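Local atomic coordinates of DyP2 (Amycolatopsis sp. ATCC 39116, PDB entry 4G2C), a protein that is a haem-containing dye peroxidase that also binds manganese(II) and probably uses hydrogen peroxide to oxidise dyes and lignin-related compounds. Residues A[66-71]-A[196-201]; A[257-262]-A[487-492]; A[377-382]-A[401-406]. All coordinates share one frame; numbering follows the deposited sequence.

Interaction 1: A[66-71]-A[196-201]; sequences RLTVLF and VGEESG. With ACT (acetate ion), chain T.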
loop_
_atom_site.group_PDB
_atom_site.type_symbol
_atom_site.label_atom_id
_atom_site.label_comp_id
_atom_site.label_asym_id
_atom_site.label_seq_id
_atom_site.Cartn_x
_atom_site.Cartn_y
_atom_site.Cartn_z
ATOM N N ARG A 66 15.424 -0.389 -3.351
ATOM C CA ARG A 66 15.961 -1.728 -3.205
ATOM C C ARG A 66 15.471 -2.175 -1.856
ATOM O O ARG A 66 15.702 -1.499 -0.857
ATOM C CB ARG A 66 17.496 -1.714 -3.231
ATOM C CG ARG A 66 18.094 -1.473 -4.614
ATOM C CD ARG A 66 17.625 -2.548 -5.589
ATOM N NE ARG A 66 18.479 -2.627 -6.769
ATOM C CZ ARG A 66 19.276 -3.655 -7.051
ATOM N NH1 ARG A 66 19.321 -4.712 -6.241
ATOM N NH2 ARG A 66 20.024 -3.627 -8.152
ATOM N N LEU A 67 14.773 -3.300 -1.832
ATOM C CA LEU A 67 14.186 -3.801 -0.603
ATOM C C LEU A 67 14.387 -5.301 -0.477
ATOM O O LEU A 67 14.083 -6.061 -1.398
ATOM C CB LEU A 67 12.688 -3.481 -0.563
ATOM C CG LEU A 67 11.885 -4.136 0.558
ATOM C CD1 LEU A 67 12.278 -3.539 1.902
ATOM C CD2 LEU A 67 10.397 -3.963 0.302
ATOM N N THR A 68 14.905 -5.713 0.672
ATOM C CA THR A 68 14.980 -7.124 1.026
ATOM C C THR A 68 13.966 -7.401 2.127
ATOM O O THR A 68 13.928 -6.677 3.114
ATOM C CB THR A 68 16.407 -7.504 1.515
ATOM O OG1 THR A 68 17.239 -7.789 0.383
ATOM C CG2 THR A 68 16.363 -8.729 2.432
ATOM N N VAL A 69 13.126 -8.420 1.934
ATOM C CA VAL A 69 12.124 -8.825 2.922
ATOM C C VAL A 69 12.497 -10.196 3.467
ATOM O O VAL A 69 12.729 -11.123 2.693
ATOM C CB VAL A 69 10.719 -8.968 2.295
ATOM C CG1 VAL A 69 9.694 -9.272 3.360
ATOM C CG2 VAL A 69 10.325 -7.711 1.506
ATOM N N LEU A 70 12.541 -10.325 4.792
ATOM C CA LEU A 70 12.922 -11.575 5.443
ATOM C C LEU A 70 11.842 -12.012 6.420
ATOM O O LEU A 70 11.525 -11.290 7.359
ATOM C CB LEU A 70 14.250 -11.409 6.180
ATOM C CG LEU A 70 15.508 -11.098 5.354
ATOM C CD1 LEU A 70 16.700 -10.892 6.281
ATOM C CD2 LEU A 70 15.802 -12.206 4.337
ATOM N N PHE A 71 11.257 -13.179 6.182
ATOM C CA PHE A 71 10.301 -13.758 7.114
ATOM C C PHE A 71 11.020 -14.751 8.009
ATOM O O PHE A 71 11.785 -15.585 7.527
ATOM C CB PHE A 71 9.158 -14.429 6.364
ATOM C CG PHE A 71 8.458 -13.511 5.405
ATOM C CD1 PHE A 71 7.727 -12.421 5.874
ATOM C CD2 PHE A 71 8.542 -13.718 4.042
ATOM C CE1 PHE A 71 7.087 -11.565 4.999
ATOM C CE2 PHE A 71 7.915 -12.856 3.157
ATOM C CZ PHE A 71 7.183 -11.778 3.634
ATOM N N VAL A 196 12.427 -18.358 7.004
ATOM C CA VAL A 196 11.509 -19.264 6.333
ATOM C C VAL A 196 11.183 -18.798 4.928
ATOM O O VAL A 196 10.604 -19.549 4.138
ATOM C CB VAL A 196 10.189 -19.426 7.114
ATOM C CG1 VAL A 196 10.420 -19.249 8.610
ATOM C CG2 VAL A 196 9.152 -18.436 6.617
ATOM N N GLY A 197 11.549 -17.559 4.612
ATOM C CA GLY A 197 11.214 -16.978 3.322
ATOM C C GLY A 197 11.836 -15.618 3.113
ATOM O O GLY A 197 12.129 -14.911 4.076
ATOM N N GLU A 198 12.029 -15.248 1.849
ATOM C CA GLU A 198 12.616 -13.960 1.500
ATOM C C GLU A 198 11.979 -13.418 0.222
ATOM O O GLU A 198 11.532 -14.188 -0.616
ATOM C CB GLU A 198 14.128 -14.107 1.314
ATOM C CG GLU A 198 14.823 -12.870 0.769
ATOM C CD GLU A 198 16.352 -12.930 0.891
ATOM O OE1 GLU A 198 16.889 -13.949 1.381
ATOM O OE2 GLU A 198 17.015 -11.951 0.483
ATOM N N GLU A 199 11.915 -12.094 0.090
ATOM C CA GLU A 199 11.477 -11.465 -1.157
ATOM C C GLU A 199 12.387 -10.272 -1.433
ATOM O O GLU A 199 12.997 -9.722 -0.513
ATOM C CB GLU A 199 10.009 -10.984 -1.078
ATOM C CG GLU A 199 8.977 -12.037 -0.647
ATOM C CD GLU A 199 8.594 -13.008 -1.756
ATOM O OE1 GLU A 199 9.011 -12.789 -2.915
ATOM O OE2 GLU A 199 7.872 -13.998 -1.465
ATOM N N SER A 200 12.479 -9.869 -2.692
ATOM C CA SER A 200 13.237 -8.675 -3.047
ATOM C C SER A 200 12.341 -7.702 -3.808
ATOM O O SER A 200 11.656 -8.076 -4.764
ATOM C CB SER A 200 14.478 -9.031 -3.876
ATOM O OG SER A 200 15.230 -10.078 -3.251
ATOM N N GLY A 201 12.338 -6.452 -3.360
ATOM C CA GLY A 201 11.603 -5.408 -4.037
ATOM C C GLY A 201 12.535 -4.575 -4.902
ATOM O O GLY A 201 13.661 -4.260 -4.519
HETATM C C ACT T . 17.649 -5.684 -3.194
HETATM O O ACT T . 18.824 -5.231 -3.107
HETATM O OXT ACT T . 16.839 -5.086 -3.957
HETATM C CH3 ACT T . 17.225 -6.889 -2.418
#

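Interaction 2: A[257-262]-A[487-492]; sequences DPAAPD and LAFLRS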
loop_
_atom_site.group_PDB
_atom_site.type_symbol
_atom_site.label_atom_id
_atom_site.label_comp_id
_atom_site.label_asym_id
_atom_site.label_seq_id
_atom_site.Cartn_x
_atom_site.Cartn_y
_atom_site.Cartn_z
ATOM N N ASP A 257 1.607 0.655 21.948
ATOM C CA ASP A 257 2.315 -0.617 21.968
ATOM C C ASP A 257 2.083 -1.319 23.311
ATOM O O ASP A 257 2.674 -0.955 24.323
ATOM C CB ASP A 257 3.803 -0.372 21.742
ATOM C CG ASP A 257 4.584 -1.651 21.583
ATOM O OD1 ASP A 257 3.966 -2.733 21.700
ATOM O OD2 ASP A 257 5.811 -1.572 21.351
ATOM N N PRO A 258 1.206 -2.333 23.331
ATOM C CA PRO A 258 0.706 -2.824 24.629
ATOM C C PRO A 258 1.766 -3.423 25.564
ATOM O O PRO A 258 1.643 -3.288 26.787
ATOM C CB PRO A 258 -0.366 -3.861 24.242
ATOM C CG PRO A 258 -0.096 -4.208 22.815
ATOM C CD PRO A 258 0.589 -3.018 22.183
ATOM N N ALA A 259 2.784 -4.067 25.006
ATOM C CA ALA A 259 3.835 -4.685 25.811
ATOM C C ALA A 259 5.009 -3.744 26.095
ATOM O O ALA A 259 6.007 -4.163 26.657
ATOM C CB ALA A 259 4.338 -5.952 25.129
ATOM N N ALA A 260 4.900 -2.489 25.682
ATOM C CA ALA A 260 5.986 -1.532 25.861
ATOM C C ALA A 260 6.059 -1.012 27.294
ATOM O O ALA A 260 5.102 -1.133 28.055
ATOM C CB ALA A 260 5.819 -0.375 24.904
ATOM N N PRO A 261 7.194 -0.408 27.665
ATOM C CA PRO A 261 7.308 0.077 29.045
ATOM C C PRO A 261 6.271 1.154 29.364
ATOM O O PRO A 261 5.830 1.249 30.509
ATOM C CB PRO A 261 8.732 0.649 29.096
ATOM C CG PRO A 261 9.456 -0.015 27.955
ATOM C CD PRO A 261 8.421 -0.156 26.889
ATOM N N ASP A 262 5.872 1.938 28.363
ATOM C CA ASP A 262 4.874 2.986 28.559
ATOM C C ASP A 262 4.055 3.227 27.292
ATOM O O ASP A 262 4.441 4.022 26.418
ATOM C CB ASP A 262 5.544 4.283 29.008
ATOM C CG ASP A 262 4.540 5.337 29.437
ATOM O OD1 ASP A 262 3.325 5.135 29.219
ATOM O OD2 ASP A 262 4.965 6.381 29.973
ATOM N N LEU A 487 10.293 1.074 19.419
ATOM C CA LEU A 487 11.708 0.800 19.674
ATOM C C LEU A 487 11.991 0.449 21.136
ATOM O O LEU A 487 12.795 -0.432 21.410
ATOM C CB LEU A 487 12.592 1.969 19.228
ATOM C CG LEU A 487 12.557 2.307 17.734
ATOM C CD1 LEU A 487 13.515 3.461 17.401
ATOM C CD2 LEU A 487 12.834 1.085 16.875
ATOM N N ALA A 488 11.331 1.141 22.063
ATOM C CA ALA A 488 11.488 0.870 23.487
ATOM C C ALA A 488 11.070 -0.562 23.835
ATOM O O ALA A 488 11.676 -1.201 24.692
ATOM C CB ALA A 488 10.706 1.891 24.328
ATOM N N PHE A 489 10.041 -1.073 23.165
ATOM C CA PHE A 489 9.669 -2.467 23.379
ATOM C C PHE A 489 10.804 -3.394 22.969
ATOM O O PHE A 489 11.170 -4.312 23.705
ATOM C CB PHE A 489 8.413 -2.849 22.597
ATOM C CG PHE A 489 8.200 -4.334 22.524
ATOM C CD1 PHE A 489 7.634 -5.024 23.596
ATOM C CD2 PHE A 489 8.597 -5.050 21.401
ATOM C CE1 PHE A 489 7.452 -6.395 23.533
ATOM C CE2 PHE A 489 8.416 -6.418 21.332
ATOM C CZ PHE A 489 7.849 -7.091 22.397
ATOM N N LEU A 490 11.345 -3.157 21.779
ATOM C CA LEU A 490 12.389 -4.016 21.236
ATOM C C LEU A 490 13.647 -4.009 22.122
ATOM O O LEU A 490 14.262 -5.051 22.340
ATOM C CB LEU A 490 12.721 -3.616 19.799
ATOM C CG LEU A 490 11.591 -3.739 18.771
ATOM C CD1 LEU A 490 12.045 -3.259 17.404
ATOM C CD2 LEU A 490 11.027 -5.165 18.681
ATOM N N ARG A 491 14.012 -2.837 22.637
ATOM C CA ARG A 491 15.154 -2.718 23.543
ATOM C C ARG A 491 14.883 -3.433 24.876
ATOM O O ARG A 491 15.802 -3.967 25.499
ATOM C CB ARG A 491 15.513 -1.249 23.810
ATOM C CG ARG A 491 15.963 -0.424 22.593
ATOM C CD ARG A 491 16.650 0.893 23.028
ATOM N NE ARG A 491 15.809 1.689 23.928
ATOM C CZ ARG A 491 14.825 2.486 23.514
ATOM N NH1 ARG A 491 14.571 2.579 22.220
ATOM N NH2 ARG A 491 14.093 3.181 24.384
ATOM N N SER A 492 13.622 -3.445 25.303
ATOM C CA SER A 492 13.245 -4.003 26.607
ATOM C C SER A 492 13.257 -5.534 26.667
ATOM O O SER A 492 13.061 -6.119 27.731
ATOM C CB SER A 492 11.858 -3.498 27.017
ATOM O OG SER A 492 10.830 -4.212 26.331
#

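Interaction 3: A[377-382]-A[401-406]; sequences GQTYGR and VGLLFM. With HEM (protoporphyrin IX containing Fe), chain C; ACT (acetate ion), chain O.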
loop_
_atom_site.group_PDB
_atom_site.type_symbol
_atom_site.label_atom_id
_atom_site.label_comp_id
_atom_site.label_asym_id
_atom_site.label_seq_id
_atom_site.Cartn_x
_atom_site.Cartn_y
_atom_site.Cartn_z
ATOM N N GLY A 377 3.992 -0.168 -0.369
ATOM C CA GLY A 377 4.348 -1.325 -1.170
ATOM C C GLY A 377 5.577 -1.118 -2.031
ATOM O O GLY A 377 6.062 0.001 -2.191
ATOM N N GLN A 378 6.105 -2.209 -2.575
ATOM C CA GLN A 378 7.183 -2.106 -3.551
ATOM C C GLN A 378 6.994 -3.192 -4.593
ATOM O O GLN A 378 6.568 -4.308 -4.263
ATOM C CB GLN A 378 8.557 -2.207 -2.878
ATOM C CG GLN A 378 9.759 -1.955 -3.796
ATOM C CD GLN A 378 9.666 -0.657 -4.574
ATOM O OE1 GLN A 378 8.904 -0.555 -5.533
ATOM N NE2 GLN A 378 10.444 0.341 -4.169
ATOM N N THR A 379 7.257 -2.852 -5.856
ATOM C CA THR A 379 7.181 -3.847 -6.930
ATOM C C THR A 379 8.253 -4.937 -6.812
ATOM O O THR A 379 9.321 -4.730 -6.229
ATOM C CB THR A 379 7.315 -3.189 -8.317
ATOM O OG1 THR A 379 8.385 -2.230 -8.298
ATOM C CG2 THR A 379 6.015 -2.492 -8.701
ATOM N N TYR A 380 7.975 -6.097 -7.380
ATOM C CA TYR A 380 9.001 -7.123 -7.475
ATOM C C TYR A 380 9.077 -7.726 -8.872
ATOM O O TYR A 380 8.121 -7.661 -9.650
ATOM C CB TYR A 380 8.751 -8.226 -6.456
ATOM C CG TYR A 380 7.597 -9.132 -6.802
ATOM C CD1 TYR A 380 7.792 -10.268 -7.586
ATOM C CD2 TYR A 380 6.306 -8.863 -6.341
ATOM C CE1 TYR A 380 6.729 -11.116 -7.900
ATOM C CE2 TYR A 380 5.243 -9.706 -6.646
ATOM C CZ TYR A 380 5.463 -10.831 -7.426
ATOM O OH TYR A 380 4.420 -11.678 -7.740
ATOM N N GLY A 381 10.220 -8.337 -9.167
ATOM C CA GLY A 381 10.426 -9.002 -10.435
ATOM C C GLY A 381 11.304 -8.192 -11.379
ATOM O O GLY A 381 11.417 -6.970 -11.263
ATOM N N ARG A 382 11.943 -8.876 -12.318
ATOM C CA ARG A 382 12.693 -8.175 -13.349
ATOM C C ARG A 382 12.065 -8.479 -14.692
ATOM O O ARG A 382 11.568 -9.577 -14.922
ATOM C CB ARG A 382 14.172 -8.567 -13.332
ATOM C CG ARG A 382 14.941 -8.083 -12.103
ATOM C CD ARG A 382 16.440 -8.303 -12.279
ATOM N NE ARG A 382 17.245 -7.573 -11.301
ATOM C CZ ARG A 382 17.632 -6.305 -11.446
ATOM N NH1 ARG A 382 17.276 -5.613 -12.528
ATOM N NH2 ARG A 382 18.369 -5.724 -10.504
ATOM N N VAL A 401 6.387 -11.236 -11.792
ATOM C CA VAL A 401 6.542 -9.831 -11.451
ATOM C C VAL A 401 5.235 -9.428 -10.766
ATOM O O VAL A 401 4.219 -10.133 -10.871
ATOM C CB VAL A 401 6.683 -8.949 -12.702
ATOM C CG1 VAL A 401 7.875 -9.387 -13.569
ATOM C CG2 VAL A 401 5.377 -8.985 -13.492
ATOM N N GLY A 402 5.244 -8.297 -10.076
ATOM C CA GLY A 402 4.036 -7.841 -9.425
ATOM C C GLY A 402 4.299 -6.913 -8.272
ATOM O O GLY A 402 5.304 -6.184 -8.263
ATOM N N LEU A 403 3.398 -6.935 -7.291
ATOM C CA LEU A 403 3.501 -5.993 -6.190
ATOM C C LEU A 403 3.638 -6.658 -4.837
ATOM O O LEU A 403 2.827 -7.501 -4.456
ATOM C CB LEU A 403 2.301 -5.022 -6.174
ATOM C CG LEU A 403 2.256 -3.949 -5.064
ATOM C CD1 LEU A 403 3.370 -2.905 -5.222
ATOM C CD2 LEU A 403 0.883 -3.254 -5.036
ATOM N N LEU A 404 4.664 -6.248 -4.101
ATOM C CA LEU A 404 4.746 -6.588 -2.699
ATOM C C LEU A 404 3.865 -5.557 -1.995
ATOM O O LEU A 404 4.334 -4.492 -1.611
ATOM C CB LEU A 404 6.196 -6.538 -2.194
ATOM C CG LEU A 404 7.243 -7.512 -2.762
ATOM C CD1 LEU A 404 8.598 -7.281 -2.097
ATOM C CD2 LEU A 404 6.833 -8.961 -2.594
ATOM N N PHE A 405 2.572 -5.844 -1.881
ATOM C CA PHE A 405 1.670 -4.875 -1.270
ATOM C C PHE A 405 1.958 -4.749 0.220
ATOM O O PHE A 405 2.010 -5.743 0.938
ATOM C CB PHE A 405 0.198 -5.245 -1.506
ATOM C CG PHE A 405 -0.775 -4.293 -0.841
ATOM C CD1 PHE A 405 -1.165 -3.121 -1.475
ATOM C CD2 PHE A 405 -1.269 -4.560 0.431
ATOM C CE1 PHE A 405 -2.041 -2.237 -0.865
ATOM C CE2 PHE A 405 -2.149 -3.683 1.049
ATOM C CZ PHE A 405 -2.541 -2.518 0.400
ATOM N N MET A 406 2.165 -3.528 0.690
ATOM C CA MET A 406 2.385 -3.300 2.121
ATOM C C MET A 406 1.588 -2.094 2.594
ATOM O O MET A 406 1.440 -1.129 1.847
ATOM C CB MET A 406 3.882 -3.116 2.401
ATOM C CG MET A 406 4.691 -4.380 2.130
ATOM S SD MET A 406 6.443 -4.207 2.456
ATOM C CE MET A 406 6.989 -3.697 0.820
HETATM C CHA HEM C . -4.023 3.745 -5.800
HETATM C CHB HEM C . -2.444 0.032 -8.509
HETATM C CHC HEM C . -3.325 -3.071 -4.877
HETATM C CHD HEM C . -5.607 0.482 -2.513
HETATM C C1A HEM C . -3.503 3.018 -6.844
HETATM C C2A HEM C . -3.048 3.570 -8.103
HETATM C C3A HEM C . -2.610 2.542 -8.841
HETATM C C4A HEM C . -2.770 1.315 -8.081
HETATM C CMA HEM C . -2.029 2.625 -10.263
HETATM C CAA HEM C . -3.075 5.078 -8.481
HETATM C CBA HEM C . -1.820 5.763 -7.930
HETATM C CGA HEM C . -2.000 6.211 -6.498
HETATM O O1A HEM C . -2.962 6.938 -6.190
HETATM O O2A HEM C . -1.174 5.846 -5.636
HETATM C C1B HEM C . -2.543 -1.149 -7.787
HETATM C C2B HEM C . -2.145 -2.491 -8.208
HETATM C C3B HEM C . -2.396 -3.335 -7.187
HETATM C C4B HEM C . -2.935 -2.568 -6.091
HETATM C CMB HEM C . -1.566 -2.852 -9.599
HETATM C CAB HEM C . -2.149 -4.857 -7.093
HETATM C CBB HEM C . -1.278 -5.464 -7.903
HETATM C C1C HEM C . -4.091 -2.392 -3.956
HETATM C C2C HEM C . -4.773 -2.981 -2.814
HETATM C C3C HEM C . -5.388 -1.986 -2.155
HETATM C C4C HEM C . -5.119 -0.750 -2.862
HETATM C CMC HEM C . -4.748 -4.485 -2.417
HETATM C CAC HEM C . -6.277 -2.101 -0.893
HETATM C CBC HEM C . -6.855 -3.262 -0.547
HETATM C C1D HEM C . -5.347 1.682 -3.139
HETATM C C2D HEM C . -5.694 2.968 -2.593
HETATM C C3D HEM C . -5.178 3.965 -3.619
HETATM C C4D HEM C . -4.595 3.202 -4.677
HETATM C CMD HEM C . -6.410 3.250 -1.261
HETATM C CAD HEM C . -5.286 5.476 -3.583
HETATM C CBD HEM C . -6.731 5.753 -3.946
HETATM C CGD HEM C . -6.884 7.238 -3.765
HETATM O O1D HEM C . -6.608 7.722 -2.636
HETATM O O2D HEM C . -7.233 7.916 -4.769
HETATM N NA HEM C . -3.313 1.656 -6.858
HETATM N NB HEM C . -3.013 -1.247 -6.492
HETATM N NC HEM C . -4.327 -1.026 -3.954
HETATM N ND HEM C . -4.705 1.868 -4.359
HETATM FE FE HEM C . -3.975 0.253 -5.558
HETATM C C ACT O . 2.535 1.723 -3.166
HETATM O O ACT O . 2.640 2.739 -2.433
HETATM O OXT ACT O . 1.820 0.774 -2.749
HETATM C CH3 ACT O . 3.244 1.646 -4.485
#

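Interaction 1: A[66-71]-A[196-201]
L67, V69 and F71 form hydrogen-bonded pairs with G201, E199 and G197 respectively, and all six hydrogen bonds between the two strands run from backbone to backbone. V69 N donates to E199 O at 2.8 Å in a nearly straight bond (170° at the hydrogen), and G201 N reaches L67 O at 2.7 Å. Between them come the non-hydrogen-bonded pairs T68–S200 and L70–E198, where CA-H groups close the gap: E198 CA lies 3.1 Å from V69 O. At one end V196 and G197 both face F71 in a classic beta bulge, with F71 O accepting from V196 N.

The pairing lies inside the antiparallel sheet of the DyP alpha+beta barrel domain, and each face has its own neighbours. T68 and L70 face helix 175-188, whereas L67, V69 and E199 pack against strand 402-409 of a second sheet.

Among apolar contacts, the F71 ring slants across G197, and its CE2 meets the CG methylene of E199 at 4.0 Å. F71 chi1 of -56° sets CG beside the backbone N, from where the ring also meets F273 edge-to-face. On the reverse face L70 and E198 run side by side, pointing the same way; L70 CD2 rests 3.6 Å from E198 CD, so a methyl group touches the carboxylate end without pairing its charge.

Two charged groups, E199 and R66, bond to partners outside the pair. The buried E199 carboxylate bonds Y160 and H159 through OE2 and forms a salt bridge with K275 through OE1. R66 NH1 donates to an acetate O at 3.2 Å, the anion, probably from the crystallisation liquor, lying at the edge of the guanidinium near its plane.

Interaction 2: A[257-262]-A[487-492]
F489 meets D257 and A259 from its place on the short C-terminal helix, and no hydrogen bond crosses between the two segments. The D257 and F489 side chains cross at about a right angle, OD2 lying 3.2 Å from F489 CB, and the carboxylate and ring planes are 56° apart. A259 touches the far part of the ring: its CB is 3.5 Å from F489 CE1, while its carbonyl oxygen sits in the ring plane at the edge, 3.6 Å from CD1. One residue earlier on the helix, A488 CB takes P261 CD at 4.0 Å.

In the next shell, a type I turn from D257 to A260, closed by A260 N to D257 O at 3.0 Å, presents both D257 and A259 to the ring. The ring itself is reached because F489 CG stands anti to the backbone N (chi1 166°). S486, just before the helix, joins the two sides: its hydroxyl is hydrogen-bonded both to D257 OD2 and to F489 N. Trimming F489 to an alanine takes away the ring, which is likely to open a gap beside A259 CB and cost the turn its main apolar contact with the helix. Since F489 and its neighbours offer D257 mainly carbon, the turn is seated on the helix by packing, and the polar link identified between them runs through the S486 hydroxyl.

Interaction 3: A[377-382]-A[401-406]
Y380 reaches G402 because its chi1 of 73° places CG between the backbone N and the carbonyl carbon, swinging the ring back over the partner strand. With that turn made, one face of the phenol lies on the backbone of V401 and G402. G402 CA stands 4.0 Å from the ring centroid, 29° off the normal, in a CH-pi contact, and L404 CD2 touches Y380 CD2 at 3.8 Å. A second torsion sends another ring elsewhere: F405 CG is anti to its amide nitrogen (chi1 178°), and the side chain leaves the paired strand for the haem, CE1 lying 3.4 Å from HEM C2C.

Tyrosine laid over a cross-strand glycine is of the kind described as aromatic rescue of glycine in beta-sheets. Here the glycine is suited to its place, for a beta-carbon on G402 would be tight against Y380 CE2, and the backbone angles of G402 themselves disfavour any side chain. The two strands are an antiparallel pair of the second sheet, and through L403 and F405 this sheet lines the haem pocket; L403 CD2 comes within 3.9 Å of HEM C3B.

Backbone bonds tie Q378 to L404 and Y380 to G402 in both directions; L404 N, for example, is 2.7 Å from Q378 O. The bond from Y380 N to G402 O, 2.8 Å long, arrives from above the carbonyl plane. Q378 folds back on its own strand, OE1 taking T379 N in the carbonyl plane on a lone pair at 2.8 Å. Farther out, K275 makes a cation-pi contact with the Y380 ring, and T379 OG1 bonds L202 O on strand 193-205, linking this sheet to the other.

In the fold
Interactions 1 and 3 adjoin, their centres about 11 Å apart, each a strand pair in a different antiparallel sheet. They pack directly: L67 CD2 meets M406 CE at 3.5 Å, and K275 joins both, in a salt bridge with E199 and a cation-pi contact with Y380. Interaction 3 is the more buried and borders the haem, whereas interaction 1 is partly exposed and G201 of interaction 1 is about 13 Å from the haem. Interaction 2 stands apart, about 31 Å from interaction 3 between centres, near the chain's C-terminus, and 377-382/401-406 lies nested within the loop it closes. Backbone hydrogen bonds hold both strand pairs; no hydrogen bond runs directly between the outlying turn and helix, which meet mainly by packing.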